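Local structure of B-129 (Sulfolobus virus 1, 2WBT) at residues A68-A71 with F75-P78; P78-P83 with K91-Y96; K101-C106 with K122-C127. The protein probably binds DNA through two zinc fingers, each built around one zinc ion, and is essential for the function of the virus. All coordinates share one frame; numbering follows the deposited sequence.

How the contacts relate
The three contacts illustrate how metal bonds and nonpolar packing share the work in small zinc-finger domains. Contacts 1 and 3 are buried, whereas contact 2 lies at the surface. Contacts 1 and 2 belong to the same finger: they share Pro78 and one zinc ion, with 75-78 supplying one ligand and 78-83 and 91-96 one each. In contact 1, however, nonpolar contact with a valine joins the two segments, and in contact 2 the metal does so. Contact 3 belongs to the second finger and combines both, a zinc site with a valine laid over a ligand ring. Pro78 links the fingers, packing against Pro104 and Ile126 of contact 3.

Contact 1: residues A68-A71 with F75-P78. With ZN (zinc ion), chain C.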
# COMPACT_ATOMS: atom_id res chain seq x y z
N ALA A 68 5.96 6.12 -7.19
CA ALA A 68 6.89 6.59 -8.22
C ALA A 68 6.84 8.11 -8.38
O ALA A 68 7.88 8.75 -8.53
CB ALA A 68 6.58 5.91 -9.56
N SER A 69 5.64 8.67 -8.34
CA SER A 69 5.45 10.12 -8.42
C SER A 69 5.94 10.83 -7.16
O SER A 69 6.60 11.86 -7.24
CB SER A 69 3.97 10.45 -8.64
OG SER A 69 3.50 9.86 -9.84
N LYS A 70 5.61 10.26 -6.01
CA LYS A 70 6.05 10.80 -4.72
C LYS A 70 7.58 10.87 -4.57
O LYS A 70 8.10 11.70 -3.82
CB LYS A 70 5.44 10.02 -3.55
CG LYS A 70 4.20 10.68 -2.97
CD LYS A 70 4.58 11.91 -2.16
CE LYS A 70 3.36 12.67 -1.71
NZ LYS A 70 2.52 11.81 -0.83
N ALA A 71 8.28 9.98 -5.27
CA ALA A 71 9.74 9.99 -5.31
C ALA A 71 10.27 11.17 -6.13
O ALA A 71 11.30 11.77 -5.78
CB ALA A 71 10.27 8.68 -5.89
N PHE A 75 4.88 16.98 -3.97
CA PHE A 75 3.62 17.58 -4.41
C PHE A 75 3.03 16.81 -5.59
O PHE A 75 3.41 17.02 -6.74
CB PHE A 75 3.85 19.04 -4.76
CG PHE A 75 4.57 19.81 -3.69
CD1 PHE A 75 5.90 20.17 -3.85
CD2 PHE A 75 3.92 20.14 -2.51
CE1 PHE A 75 6.57 20.86 -2.85
CE2 PHE A 75 4.59 20.83 -1.50
CZ PHE A 75 5.91 21.19 -1.67
N VAL A 76 2.08 15.93 -5.28
CA VAL A 76 1.45 15.06 -6.27
C VAL A 76 -0.07 15.20 -6.20
O VAL A 76 -0.63 15.42 -5.13
CB VAL A 76 1.83 13.58 -6.05
CG1 VAL A 76 1.31 12.71 -7.18
CG2 VAL A 76 3.34 13.43 -5.91
N CYS A 77 -0.71 15.06 -7.36
CA CYS A 77 -2.16 15.11 -7.46
C CYS A 77 -2.75 13.71 -7.31
O CYS A 77 -2.36 12.79 -8.04
CB CYS A 77 -2.58 15.70 -8.80
SG CYS A 77 -4.34 15.93 -9.01
N PRO A 78 -3.70 13.52 -6.38
CA PRO A 78 -4.26 12.19 -6.16
C PRO A 78 -5.02 11.64 -7.37
O PRO A 78 -5.01 10.43 -7.60
CB PRO A 78 -5.22 12.40 -4.98
CG PRO A 78 -4.80 13.69 -4.36
CD PRO A 78 -4.31 14.52 -5.48
ZN ZN C . -4.38 15.75 -11.34
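Val76 meets Ser69 and Lys70 by van der Waals contact of its methyl groups with side-chain carbons and with the helix backbone, a small example of how a helix can be seated on a zinc finger without a polar bond between the two segments. The two methyl groups divide the task. CG1 lies anti to the backbone N (chi1 -173°) and approaches CB of Ser69 at 3.8 Å. CG2 reaches the helix backbone, 3.9 Å from Ser69 O, and lies 4.1 Å from CG of Lys70. The isopropyl group thus straddles two consecutive residues of helix 60-72. The lysine crosses it at a slant, touching with the base of its chain and leading its amine elsewhere.

The polar bonds of these side chains point to other parts of the structure. Ser69 OG bonds to Arg65 O one turn earlier in the helix; it also lies close to Leu81 O in the finger, probably as a hydrogen bond, but the pair is implausibly short and therefore doubtful. Lys70, bent at chi2 and chi4, carries NZ to Asn125 OD1 of the second subunit, and its chain packs on His124 of that subunit.

Metal binding forms a third kind of interaction. Immediately after Val76, Cys77 directs SG to the zinc ion at 2.3 Å. Cys80, His93 and Glu98 complete the site, an unusual set for a C2H2-type finger because Glu98 stands where a second histidine would be expected. Phe75, on the other flank of Val76, pairs its backbone with Phe84 in the two-stranded hairpin.

The chemistry implies a division of roles: the buried valine offers a nonpolar seat for the helix, the hydroxyl of Ser69 may add a polar link to the finger, and the amine of Lys70 serves the dimer interface.

Contact 2: residues P78-P83 with K91-Y96; sequences PLCLMP and KQHIRY. With ZN (zinc ion), chain C.
Cys80 and His93 stand on backbones of different character, a turn and a helix, whose CA atoms at these two residues are 10.3 Å apart. The turn 78-83 joins strand 75-76 to strand 83-84, and Leu81 takes a left-handed conformation (phi 62°) that helps bring the chain round after the second cysteine. Segment 91-96 is the last part of helix 87-96, with regular i to i-4 bonds such as Arg95 N to Lys91 O at 3.0 Å.

The zinc ion spans the distance between them. Cys80 SG binds it at 2.3 Å, and His93 NE2 binds it at 2.3 Å from the other segment. The metal sits 3.3 Å from both CD2 and CE1 of His93, so it approaches NE2 evenly between its two ring neighbours. The imidazole is carried there by a first torsion that sets CG anti to the backbone N (chi1 161°), sending the ring out from the helix toward the turn.

Direct touching is slight and follows from sharing a metal: Cys80 SG comes within 3.4 Å of His93 NE2. The sulfur approaches the imidazole obliquely, 60° off the ring normal. Cys77 and Glu98 complete the coordination.

This is the classical zinc-finger scheme, in which a metal takes the place of a large hydrophobic core to hold a hairpin against a helix. On the hairpin, the ring of Phe84 also meets His93. Around them, Leu81 rests on helix 60-72 through Tyr62, Arg65 and Leu66, while Leu79 and Ile94 both pack on Leu117 of helix 113-122.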
# COMPACT_ATOMS: atom_id res chain seq x y z
N PRO A 78 -3.70 13.52 -6.38
CA PRO A 78 -4.26 12.19 -6.16
C PRO A 78 -5.02 11.64 -7.37
O PRO A 78 -5.01 10.43 -7.60
CB PRO A 78 -5.22 12.40 -4.98
CG PRO A 78 -4.80 13.69 -4.36
CD PRO A 78 -4.31 14.52 -5.48
N LEU A 79 -5.67 12.52 -8.12
CA LEU A 79 -6.48 12.10 -9.27
C LEU A 79 -5.65 11.70 -10.49
O LEU A 79 -5.98 10.72 -11.15
CB LEU A 79 -7.50 13.19 -9.64
CG LEU A 79 -8.43 13.66 -8.52
CD1 LEU A 79 -9.39 14.72 -9.06
CD2 LEU A 79 -9.21 12.50 -7.91
N CYS A 80 -4.59 12.45 -10.80
CA CYS A 80 -3.74 12.08 -11.95
C CYS A 80 -2.35 11.53 -11.58
O CYS A 80 -1.68 10.95 -12.44
CB CYS A 80 -3.61 13.23 -12.95
SG CYS A 80 -2.64 14.71 -12.33
N LEU A 81 -1.94 11.65 -10.32
CA LEU A 81 -0.65 11.11 -9.87
C LEU A 81 0.56 11.73 -10.56
O LEU A 81 1.58 11.07 -10.73
CB LEU A 81 -0.60 9.58 -10.04
CG LEU A 81 -1.58 8.77 -9.19
CD1 LEU A 81 -1.52 7.31 -9.58
CD2 LEU A 81 -1.29 8.95 -7.71
N MET A 82 0.44 13.00 -10.96
CA MET A 82 1.53 13.72 -11.62
C MET A 82 2.20 14.69 -10.64
O MET A 82 1.52 15.46 -9.96
CB MET A 82 1.03 14.49 -12.85
CG MET A 82 0.49 13.61 -13.99
SD MET A 82 1.65 12.39 -14.67
CE MET A 82 1.20 10.92 -13.75
N PRO A 83 3.55 14.65 -10.56
CA PRO A 83 4.30 15.50 -9.65
C PRO A 83 4.37 16.94 -10.13
O PRO A 83 4.39 17.19 -11.33
CB PRO A 83 5.71 14.87 -9.65
CG PRO A 83 5.73 13.87 -10.72
CD PRO A 83 4.42 13.76 -11.35
N LYS A 91 -1.75 23.16 -6.68
CA LYS A 91 -3.14 23.59 -6.49
C LYS A 91 -3.62 24.56 -7.57
O LYS A 91 -4.82 24.82 -7.67
CB LYS A 91 -3.38 24.16 -5.09
CG LYS A 91 -2.68 25.46 -4.76
CD LYS A 91 -2.87 25.80 -3.28
CE LYS A 91 -1.99 24.93 -2.38
NZ LYS A 91 -2.33 25.11 -0.94
N GLN A 92 -2.70 25.09 -8.38
CA GLN A 92 -3.10 25.75 -9.63
C GLN A 92 -3.66 24.69 -10.58
O GLN A 92 -4.64 24.93 -11.28
CB GLN A 92 -1.93 26.47 -10.30
CG GLN A 92 -2.27 27.01 -11.69
CD GLN A 92 -1.18 27.88 -12.27
OE1 GLN A 92 -0.53 27.50 -13.25
NE2 GLN A 92 -0.97 29.05 -11.66
N HIS A 93 -3.03 23.52 -10.58
CA HIS A 93 -3.46 22.39 -11.41
C HIS A 93 -4.81 21.86 -10.94
O HIS A 93 -5.69 21.60 -11.76
CB HIS A 93 -2.43 21.26 -11.38
CG HIS A 93 -2.96 19.93 -11.82
ND1 HIS A 93 -3.10 19.57 -13.14
CD2 HIS A 93 -3.36 18.85 -11.09
CE1 HIS A 93 -3.57 18.33 -13.21
NE2 HIS A 93 -3.74 17.88 -11.99
N ILE A 94 -4.94 21.66 -9.63
CA ILE A 94 -6.18 21.14 -9.06
C ILE A 94 -7.33 22.11 -9.26
O ILE A 94 -8.44 21.70 -9.61
CB ILE A 94 -6.01 20.81 -7.56
CG1 ILE A 94 -5.24 19.50 -7.39
CG2 ILE A 94 -7.37 20.68 -6.88
CD1 ILE A 94 -4.87 19.19 -5.96
N ARG A 95 -7.07 23.40 -9.04
CA ARG A 95 -8.10 24.42 -9.18
C ARG A 95 -8.56 24.62 -10.63
O ARG A 95 -9.76 24.73 -10.89
CB ARG A 95 -7.63 25.75 -8.60
CG ARG A 95 -8.65 26.87 -8.75
CD ARG A 95 -8.37 28.03 -7.82
NE ARG A 95 -9.34 29.10 -8.01
CZ ARG A 95 -9.36 30.23 -7.31
NH1 ARG A 95 -8.46 30.46 -6.36
NH2 ARG A 95 -10.30 31.14 -7.56
N TYR A 96 -7.61 24.66 -11.56
CA TYR A 96 -7.91 25.04 -12.95
C TYR A 96 -7.79 23.93 -14.00
O TYR A 96 -8.44 24.00 -15.04
CB TYR A 96 -7.04 26.22 -13.37
CG TYR A 96 -7.29 27.48 -12.57
CD1 TYR A 96 -8.35 28.33 -12.87
CD2 TYR A 96 -6.46 27.83 -11.50
CE1 TYR A 96 -8.58 29.48 -12.14
CE2 TYR A 96 -6.68 28.98 -10.77
CZ TYR A 96 -7.75 29.81 -11.09
OH TYR A 96 -7.97 30.95 -10.36
ZN ZN C . -4.38 15.75 -11.34

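Contact 3: residues K101-C106 with K122-C127; sequences KVCPVC and KKHNIC. With ZN (zinc ion), chain D.
Cys103 SG, which lies against the ring of His124, is held by three groups. It binds zinc at 2.3 Å and accepts N-H groups from its own turn: Val105 N at 3.5 Å and, more weakly, Cys106 N at 3.6 Å. Such N-H to sulfur bonds characterise the zinc knuckle of a CxxC turn and would be expected to ease the negative charge on a metal-bound thiolate.

Cys106 SG and His124 NE2 bind the same ion, and His119 completes the Cys2His2 site. The turn also touches the His124 ring on one face and at its edge. Val105 CB stands over the face, 3.8 Å from the centroid, in a CH-pi contact only 15° off the normal. Cys106 CB instead comes to the ring edge, 3.6 Å from NE2, and the sulfur of Cys103 approaches obliquely. Metal and valine together should limit rotation of the imidazole.

His124 follows helix 113-122, whose Val120 packs on Cys103 and Ile126. Helix 60-72 presents Tyr62 to Pro104, Val105 and Ile126, while farther along the tail Cys127 is tied back to helix 113-122 by its disulfide with Cys121.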
# COMPACT_ATOMS: atom_id res chain seq x y z
N LYS A 101 -13.57 13.01 -13.13
CA LYS A 101 -14.69 12.73 -12.22
C LYS A 101 -14.60 11.33 -11.61
O LYS A 101 -15.34 11.01 -10.69
CB LYS A 101 -16.03 12.86 -12.94
CG LYS A 101 -16.20 14.14 -13.75
CD LYS A 101 -16.36 15.36 -12.86
CE LYS A 101 -16.48 16.63 -13.69
NZ LYS A 101 -15.26 16.92 -14.48
N VAL A 102 -13.71 10.49 -12.14
CA VAL A 102 -13.57 9.12 -11.66
C VAL A 102 -12.41 9.01 -10.68
O VAL A 102 -11.34 9.60 -10.90
CB VAL A 102 -13.33 8.12 -12.82
CG1 VAL A 102 -13.51 6.70 -12.34
CG2 VAL A 102 -14.27 8.41 -13.98
N CYS A 103 -12.62 8.26 -9.61
CA CYS A 103 -11.57 8.01 -8.63
C CYS A 103 -10.59 6.97 -9.18
O CYS A 103 -11.01 5.86 -9.51
CB CYS A 103 -12.18 7.53 -7.30
SG CYS A 103 -10.96 6.91 -6.11
N PRO A 104 -9.28 7.33 -9.25
CA PRO A 104 -8.28 6.45 -9.87
C PRO A 104 -8.14 5.11 -9.16
O PRO A 104 -7.56 4.17 -9.71
CB PRO A 104 -6.98 7.26 -9.74
CG PRO A 104 -7.22 8.17 -8.60
CD PRO A 104 -8.65 8.56 -8.73
N VAL A 105 -8.68 5.02 -7.95
CA VAL A 105 -8.55 3.85 -7.10
C VAL A 105 -9.75 2.90 -7.25
O VAL A 105 -9.58 1.74 -7.64
CB VAL A 105 -8.41 4.25 -5.61
CG1 VAL A 105 -8.07 3.04 -4.76
CG2 VAL A 105 -7.34 5.33 -5.45
N CYS A 106 -10.94 3.39 -6.93
CA CYS A 106 -12.16 2.56 -6.88
C CYS A 106 -13.08 2.67 -8.10
O CYS A 106 -13.98 1.85 -8.26
CB CYS A 106 -12.96 2.85 -5.61
SG CYS A 106 -13.96 4.34 -5.70
N LYS A 122 -11.39 10.83 1.83
CA LYS A 122 -12.24 10.25 2.87
C LYS A 122 -12.24 8.73 2.90
O LYS A 122 -12.21 8.13 3.97
CB LYS A 122 -13.69 10.72 2.71
CG LYS A 122 -13.95 12.10 3.30
CD LYS A 122 -15.42 12.52 3.16
CE LYS A 122 -16.11 11.96 1.91
NZ LYS A 122 -17.33 12.74 1.56
N LYS A 123 -12.28 8.10 1.72
CA LYS A 123 -12.39 6.64 1.65
C LYS A 123 -11.14 5.92 1.12
O LYS A 123 -11.12 4.69 1.06
CB LYS A 123 -13.63 6.23 0.84
CG LYS A 123 -14.88 6.16 1.72
CD LYS A 123 -16.17 6.26 0.93
CE LYS A 123 -16.48 4.97 0.19
NZ LYS A 123 -17.79 5.08 -0.52
N HIS A 124 -10.11 6.67 0.73
CA HIS A 124 -8.81 6.07 0.37
C HIS A 124 -7.64 6.69 1.12
O HIS A 124 -6.51 6.20 1.04
CB HIS A 124 -8.60 6.15 -1.14
CG HIS A 124 -9.70 5.51 -1.92
ND1 HIS A 124 -9.78 4.14 -2.10
CD2 HIS A 124 -10.78 6.04 -2.54
CE1 HIS A 124 -10.86 3.86 -2.81
NE2 HIS A 124 -11.48 4.99 -3.09
N ASN A 125 -7.94 7.76 1.85
CA ASN A 125 -7.01 8.42 2.74
C ASN A 125 -5.80 9.03 2.05
O ASN A 125 -4.71 9.10 2.63
CB ASN A 125 -6.55 7.47 3.84
CG ASN A 125 -6.57 8.11 5.20
OD1 ASN A 125 -7.00 7.50 6.18
ND2 ASN A 125 -6.12 9.36 5.28
N ILE A 126 -5.98 9.48 0.82
CA ILE A 126 -4.93 10.19 0.10
C ILE A 126 -5.39 11.62 -0.11
O ILE A 126 -6.30 11.88 -0.90
CB ILE A 126 -4.58 9.49 -1.21
CG1 ILE A 126 -4.05 8.08 -0.91
CG2 ILE A 126 -3.54 10.29 -1.99
CD1 ILE A 126 -3.54 7.34 -2.12
N CYS A 127 -4.76 12.53 0.62
CA CYS A 127 -5.29 13.87 0.85
C CYS A 127 -4.26 14.94 0.51
O CYS A 127 -3.06 14.75 0.72
CB CYS A 127 -5.72 14.00 2.31
SG CYS A 127 -6.84 12.69 2.88
ZN ZN D . -12.42 5.61 -4.96